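Local coordinates for DyP-type peroxidase (Pleurotus ostreatus PC15, PDB 6FSK), which is a heme b dye-decolorizing peroxidase that uses peroxide to oxidise its substrates, probably including Mn(II), at residues R19-Q33 and H163-V176. The protein carries 1 engineered substitution. Residues are numbered along the deposited sequence; the frame is centred on the assembly and turned at random. Where two conformers were deposited one is given.
Sequences RTETYFFFDVTNVDQ and HASISEVTHVRGDV
Asp175 OD1 is met by several groups at once: Thr20 OG1 lies 2.9 Å away across the contact, a water that also donates to Arg19 O hydrogen-bonds to it, and so does His143. Thr20 OG1 is also 2.8 Å from Gly174 O. OD2, on the other branch of the Asp175 carboxylate, is held side-on by Arg173 in a salt bridge, NE reaching its syn lone pair at 2.9 Å while NH2 comes from above the carboxylate plane. Without this carboxylate, as with an alanine in place of Asp175, the Arg173 guanidinium would probably lose its charge partner and be free to turn, and Thr20 OG1 would lose one nearby acceptor.

Between the strands, hydrogen-bonded antiparallel pairs run from Glu21 with Gly174 to Asp27 with Ser167, interrupted where Val169 and Thr170 both face Phe25 in a classic beta bulge. Phe24, just before the bulge, has CG anti to the backbone N (chi1 178°), which carries the ring across to Glu168 and Ile166: CE1 rests 3.6 Å from Glu168 CB, and Ile166 CD1 meets the ring edge 3.9 Å from CE2. On the other face of the sheet, with Tyr23 and Phe25, Val172 CG2 touches Tyr23 CB (3.8 Å) and the edge of the Phe25 ring at CE2 (3.9 Å).

Strand 166-175 is an edge strand of the antiparallel sheet beside 20-28, helix 144-156 packing over Thr20, Thr22 and Phe24, as in the ferredoxin-like alpha+beta fold of DyP-type peroxidases.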
loop_
_atom_site.group_PDB
_atom_site.type_symbol
_atom_site.label_atom_id
_atom_site.label_comp_id
_atom_site.label_asym_id
_atom_site.label_seq_id
_atom_site.Cartn_x
_atom_site.Cartn_y
_atom_site.Cartn_z
ATOM N N ARG A 19 10.591 8.399 -10.230
ATOM C CA ARG A 19 9.781 9.574 -10.335
ATOM C C ARG A 19 8.471 9.283 -11.087
ATOM O O ARG A 19 7.475 10.026 -10.935
ATOM C CB ARG A 19 10.577 10.693 -11.040
ATOM C CG ARG A 19 11.702 11.191 -10.112
ATOM C CD ARG A 19 12.481 12.388 -10.656
ATOM N NE ARG A 19 11.700 13.570 -11.015
ATOM C CZ ARG A 19 11.119 13.806 -12.198
ATOM N NH1 ARG A 19 11.163 12.950 -13.228
ATOM N NH2 ARG A 19 10.444 14.935 -12.359
ATOM N N THR A 20 8.501 8.220 -11.936
ATOM C CA THR A 20 7.349 7.801 -12.739
ATOM C C THR A 20 7.373 6.293 -12.883
ATOM O O THR A 20 8.425 5.650 -12.778
ATOM C CB THR A 20 7.255 8.531 -14.075
ATOM O OG1 THR A 20 6.038 8.237 -14.758
ATOM C CG2 THR A 20 8.451 8.203 -14.968
ATOM N N GLU A 21 6.211 5.728 -13.056
ATOM C CA GLU A 21 6.061 4.270 -13.128
ATOM C C GLU A 21 4.870 3.916 -13.975
ATOM O O GLU A 21 3.790 4.460 -13.764
ATOM C CB GLU A 21 5.957 3.664 -11.696
ATOM C CG GLU A 21 6.011 2.160 -11.629
ATOM C CD GLU A 21 6.110 1.664 -10.192
ATOM O OE1 GLU A 21 5.577 2.351 -9.323
ATOM O OE2 GLU A 21 6.705 0.544 -9.997
ATOM N N THR A 22 5.025 2.934 -14.869
ATOM C CA THR A 22 3.926 2.379 -15.608
ATOM C C THR A 22 3.679 0.929 -15.239
ATOM O O THR A 22 4.597 0.106 -15.239
ATOM C CB THR A 22 4.149 2.538 -17.099
ATOM O OG1 THR A 22 4.149 3.944 -17.401
ATOM C CG2 THR A 22 3.071 1.849 -17.888
ATOM N N TYR A 23 2.395 0.621 -14.988
ATOM C CA TYR A 23 1.921 -0.719 -14.738
ATOM C C TYR A 23 1.164 -1.206 -15.983
ATOM O O TYR A 23 0.131 -0.602 -16.339
ATOM C CB TYR A 23 1.074 -0.854 -13.497
ATOM C CG TYR A 23 1.762 -0.583 -12.199
ATOM C CD1 TYR A 23 1.875 0.695 -11.705
ATOM C CD2 TYR A 23 2.283 -1.668 -11.441
ATOM C CE1 TYR A 23 2.507 0.959 -10.484
ATOM C CE2 TYR A 23 2.946 -1.437 -10.253
ATOM C CZ TYR A 23 3.043 -0.127 -9.767
ATOM O OH TYR A 23 3.702 0.046 -8.520
ATOM N N PHE A 24 1.718 -2.222 -16.641
ATOM C CA PHE A 24 1.170 -2.781 -17.858
ATOM C C PHE A 24 0.495 -4.132 -17.540
ATOM O O PHE A 24 1.150 -5.165 -17.239
ATOM C CB PHE A 24 2.279 -2.940 -18.893
ATOM C CG PHE A 24 1.868 -3.543 -20.197
ATOM C CD1 PHE A 24 1.318 -2.674 -21.161
ATOM C CD2 PHE A 24 1.974 -4.924 -20.456
ATOM C CE1 PHE A 24 0.928 -3.207 -22.418
ATOM C CE2 PHE A 24 1.564 -5.460 -21.724
ATOM C CZ PHE A 24 1.050 -4.589 -22.652
ATOM N N PHE A 25 -0.838 -4.147 -17.581
ATOM C CA PHE A 25 -1.632 -5.318 -17.222
ATOM C C PHE A 25 -1.986 -6.129 -18.480
ATOM O O PHE A 25 -2.431 -5.561 -19.467
ATOM C CB PHE A 25 -2.907 -4.917 -16.492
ATOM C CG PHE A 25 -2.654 -4.136 -15.235
ATOM C CD1 PHE A 25 -2.380 -4.820 -14.081
ATOM C CD2 PHE A 25 -2.722 -2.768 -15.180
ATOM C CE1 PHE A 25 -2.158 -4.128 -12.866
ATOM C CE2 PHE A 25 -2.463 -2.080 -13.977
ATOM C CZ PHE A 25 -2.163 -2.767 -12.849
ATOM N N PHE A 26 -1.701 -7.427 -18.452
ATOM C CA PHE A 26 -1.783 -8.239 -19.652
ATOM C C PHE A 26 -2.505 -9.527 -19.417
ATOM O O PHE A 26 -2.687 -10.046 -18.261
ATOM C CB PHE A 26 -0.380 -8.477 -20.208
ATOM C CG PHE A 26 0.482 -9.366 -19.334
ATOM C CD1 PHE A 26 0.500 -10.722 -19.482
ATOM C CD2 PHE A 26 1.339 -8.816 -18.421
ATOM C CE1 PHE A 26 1.318 -11.499 -18.697
ATOM C CE2 PHE A 26 2.136 -9.567 -17.626
ATOM C CZ PHE A 26 2.132 -10.917 -17.761
ATOM N N ASP A 27 -2.940 -10.121 -20.546
ATOM C CA ASP A 27 -3.416 -11.501 -20.626
ATOM C C ASP A 27 -2.431 -12.254 -21.531
ATOM O O ASP A 27 -1.784 -11.685 -22.402
ATOM C CB ASP A 27 -4.760 -11.649 -21.225
ATOM C CG ASP A 27 -5.835 -11.136 -20.395
ATOM O OD1 ASP A 27 -5.773 -11.218 -19.117
ATOM O OD2 ASP A 27 -6.833 -10.601 -21.007
ATOM N N VAL A 28 -2.210 -13.524 -21.164
ATOM C CA VAL A 28 -1.416 -14.483 -21.949
ATOM C C VAL A 28 -2.324 -15.041 -23.003
ATOM O O VAL A 28 -3.349 -15.621 -22.671
ATOM C CB VAL A 28 -0.877 -15.635 -21.063
ATOM C CG1 VAL A 28 -0.067 -16.606 -21.960
ATOM C CG2 VAL A 28 0.074 -15.063 -20.001
ATOM N N THR A 29 -1.936 -14.887 -24.280
ATOM C CA THR A 29 -2.746 -15.395 -25.397
ATOM C C THR A 29 -2.201 -16.706 -26.033
ATOM O O THR A 29 -2.984 -17.440 -26.645
ATOM C CB THR A 29 -2.970 -14.320 -26.486
ATOM O OG1 THR A 29 -1.729 -13.835 -26.948
ATOM C CG2 THR A 29 -3.759 -13.128 -25.932
ATOM N N ASN A 30 -0.895 -16.976 -25.908
ATOM C CA ASN A 30 -0.281 -18.195 -26.426
ATOM C C ASN A 30 0.745 -18.601 -25.330
ATOM O O ASN A 30 1.773 -17.966 -25.178
ATOM C CB ASN A 30 0.352 -17.815 -27.736
ATOM C CG ASN A 30 1.112 -18.939 -28.366
ATOM O OD1 ASN A 30 1.611 -19.893 -27.686
ATOM N ND2 ASN A 30 1.243 -18.822 -29.659
ATOM N N VAL A 31 0.386 -19.620 -24.594
ATOM C CA VAL A 31 1.133 -20.054 -23.400
ATOM C C VAL A 31 2.525 -20.471 -23.822
ATOM O O VAL A 31 3.531 -20.101 -23.238
ATOM C CB VAL A 31 0.439 -21.185 -22.715
ATOM C CG1 VAL A 31 1.337 -21.884 -21.650
ATOM C CG2 VAL A 31 -0.931 -20.766 -22.167
ATOM N N ASP A 32 2.649 -21.370 -24.819
ATOM C CA ASP A 32 4.014 -21.872 -25.036
ATOM C C ASP A 32 4.888 -20.794 -25.672
ATOM O O ASP A 32 6.086 -20.740 -25.450
ATOM C CB ASP A 32 4.027 -23.202 -25.850
ATOM C CG ASP A 32 3.323 -24.368 -25.140
ATOM O OD1 ASP A 32 3.381 -24.573 -23.898
ATOM O OD2 ASP A 32 2.675 -25.158 -25.885
ATOM N N GLN A 33 4.332 -19.871 -26.466
ATOM C CA GLN A 33 5.117 -18.816 -26.984
ATOM C C GLN A 33 5.510 -17.804 -25.860
ATOM O O GLN A 33 6.579 -17.240 -25.879
ATOM C CB GLN A 33 4.314 -18.060 -27.980
ATOM C CG GLN A 33 5.146 -17.037 -28.704
ATOM C CD GLN A 33 4.336 -16.358 -29.795
ATOM O OE1 GLN A 33 3.077 -16.329 -29.741
ATOM N NE2 GLN A 33 5.023 -15.833 -30.781
ATOM N N HIS A 163 2.001 -12.052 -33.991
ATOM C CA HIS A 163 2.704 -13.082 -33.248
ATOM C C HIS A 163 2.796 -12.732 -31.773
ATOM O O HIS A 163 3.645 -13.248 -31.085
ATOM C CB HIS A 163 4.137 -13.344 -33.840
ATOM C CG HIS A 163 5.090 -12.211 -33.792
ATOM N ND1 HIS A 163 5.219 -11.310 -34.826
ATOM C CD2 HIS A 163 5.950 -11.804 -32.850
ATOM C CE1 HIS A 163 6.118 -10.406 -34.518
ATOM N NE2 HIS A 163 6.537 -10.660 -33.296
ATOM N N ALA A 164 1.889 -11.908 -31.289
ATOM C CA ALA A 164 1.936 -11.580 -29.853
ATOM C C ALA A 164 1.729 -12.823 -29.020
ATOM O O ALA A 164 0.825 -13.604 -29.285
ATOM C CB ALA A 164 0.816 -10.591 -29.549
ATOM N N SER A 165 2.390 -12.841 -27.850
ATOM C CA SER A 165 2.013 -13.847 -26.883
ATOM C C SER A 165 1.259 -13.329 -25.669
ATOM O O SER A 165 0.796 -14.101 -24.861
ATOM C CB SER A 165 3.257 -14.588 -26.380
ATOM O OG SER A 165 4.140 -13.701 -25.770
ATOM N N ILE A 166 1.150 -12.003 -25.585
ATOM C CA ILE A 166 0.267 -11.416 -24.573
ATOM C C ILE A 166 -0.539 -10.308 -25.239
ATOM O O ILE A 166 -0.124 -9.762 -26.285
ATOM C CB ILE A 166 1.080 -10.823 -23.402
ATOM C CG1 ILE A 166 1.939 -9.576 -23.768
ATOM C CG2 ILE A 166 1.927 -11.910 -22.707
ATOM C CD1 ILE A 166 2.868 -9.008 -22.736
ATOM N N SER A 167 -1.563 -9.848 -24.525
ATOM C CA SER A 167 -2.266 -8.657 -24.967
ATOM C C SER A 167 -2.484 -7.711 -23.817
ATOM O O SER A 167 -2.582 -8.169 -22.661
ATOM C CB SER A 167 -3.542 -9.185 -25.508
ATOM O OG SER A 167 -4.688 -8.526 -25.173
ATOM N N GLU A 168 -2.487 -6.430 -24.130
ATOM C CA GLU A 168 -2.715 -5.380 -23.129
ATOM C C GLU A 168 -4.177 -5.417 -22.701
ATOM O O GLU A 168 -5.098 -5.356 -23.546
ATOM C CB GLU A 168 -2.346 -3.994 -23.674
ATOM C CG GLU A 168 -2.702 -2.933 -22.616
ATOM C CD GLU A 168 -2.299 -1.489 -23.036
ATOM O OE1 GLU A 168 -1.697 -1.231 -24.106
ATOM O OE2 GLU A 168 -2.581 -0.593 -22.229
ATOM N N VAL A 169 -4.419 -5.486 -21.377
ATOM C CA VAL A 169 -5.727 -5.262 -20.794
ATOM C C VAL A 169 -5.886 -3.736 -20.638
ATOM O O VAL A 169 -6.912 -3.157 -21.015
ATOM C CB VAL A 169 -5.942 -6.042 -19.472
ATOM C CG1 VAL A 169 -7.276 -5.606 -18.864
ATOM C CG2 VAL A 169 -5.929 -7.562 -19.775
ATOM N N THR A 170 -4.932 -3.135 -19.948
ATOM C CA THR A 170 -4.857 -1.727 -19.762
ATOM C C THR A 170 -3.520 -1.374 -19.189
ATOM O O THR A 170 -2.651 -2.298 -18.888
ATOM C CB THR A 170 -5.978 -1.138 -18.853
ATOM O OG1 THR A 170 -5.993 0.294 -19.021
ATOM C CG2 THR A 170 -5.700 -1.515 -17.378
ATOM N N HIS A 171 -3.214 -0.084 -19.079
ATOM C CA HIS A 171 -1.989 0.313 -18.355
ATOM C C HIS A 171 -2.343 1.558 -17.538
ATOM O O HIS A 171 -3.261 2.321 -17.901
ATOM C CB HIS A 171 -0.733 0.531 -19.237
ATOM C CG HIS A 171 -0.789 1.711 -20.148
ATOM N ND1 HIS A 171 -1.305 1.662 -21.427
ATOM C CD2 HIS A 171 -0.295 2.945 -19.996
ATOM C CE1 HIS A 171 -1.172 2.849 -21.988
ATOM N NE2 HIS A 171 -0.497 3.616 -21.173
ATOM N N VAL A 172 -1.657 1.740 -16.429
ATOM C CA VAL A 172 -1.770 2.932 -15.618
ATOM C C VAL A 172 -0.408 3.563 -15.357
ATOM O O VAL A 172 0.609 2.864 -15.343
ATOM C CB VAL A 172 -2.509 2.651 -14.293
ATOM C CG1 VAL A 172 -3.893 2.097 -14.476
ATOM C CG2 VAL A 172 -1.700 1.738 -13.417
ATOM N N ARG A 173 -0.376 4.871 -15.183
ATOM C CA ARG A 173 0.866 5.568 -14.941
ATOM C C ARG A 173 0.792 6.331 -13.629
ATOM O O ARG A 173 -0.196 7.032 -13.370
ATOM C CB ARG A 173 1.236 6.507 -16.064
ATOM C CG ARG A 173 2.693 6.997 -16.001
ATOM C CD ARG A 173 2.938 8.010 -17.120
ATOM N NE ARG A 173 2.354 9.282 -16.767
ATOM C CZ ARG A 173 2.101 10.292 -17.600
ATOM N NH1 ARG A 173 2.452 10.240 -18.919
ATOM N NH2 ARG A 173 1.639 11.404 -17.121
ATOM N N GLY A 174 1.849 6.286 -12.881
ATOM C CA GLY A 174 2.026 7.096 -11.678
ATOM C C GLY A 174 3.141 8.124 -11.933
ATOM O O GLY A 174 4.123 7.886 -12.694
ATOM N N ASP A 175 3.036 9.240 -11.243
ATOM C CA ASP A 175 3.986 10.300 -11.283
ATOM C C ASP A 175 4.075 10.958 -9.926
ATOM O O ASP A 175 3.023 11.296 -9.340
ATOM C CB ASP A 175 3.495 11.346 -12.262
ATOM C CG ASP A 175 3.448 10.803 -13.681
ATOM O OD1 ASP A 175 4.574 10.721 -14.298
ATOM O OD2 ASP A 175 2.343 10.501 -14.167
ATOM N N VAL A 176 5.280 11.122 -9.417
ATOM C CA VAL A 176 5.401 11.838 -8.148
ATOM C C VAL A 176 4.911 13.285 -8.327
ATOM O O VAL A 176 4.857 13.835 -9.448
ATOM C CB VAL A 176 6.839 11.756 -7.573
ATOM C CG1 VAL A 176 7.242 10.282 -7.337
ATOM C CG2 VAL A 176 7.800 12.560 -8.406
HETATM O O HOH W 1 6.646 12.154 -13.262
HETATM O O HOH W 2 1.242 -15.946 -31.259
#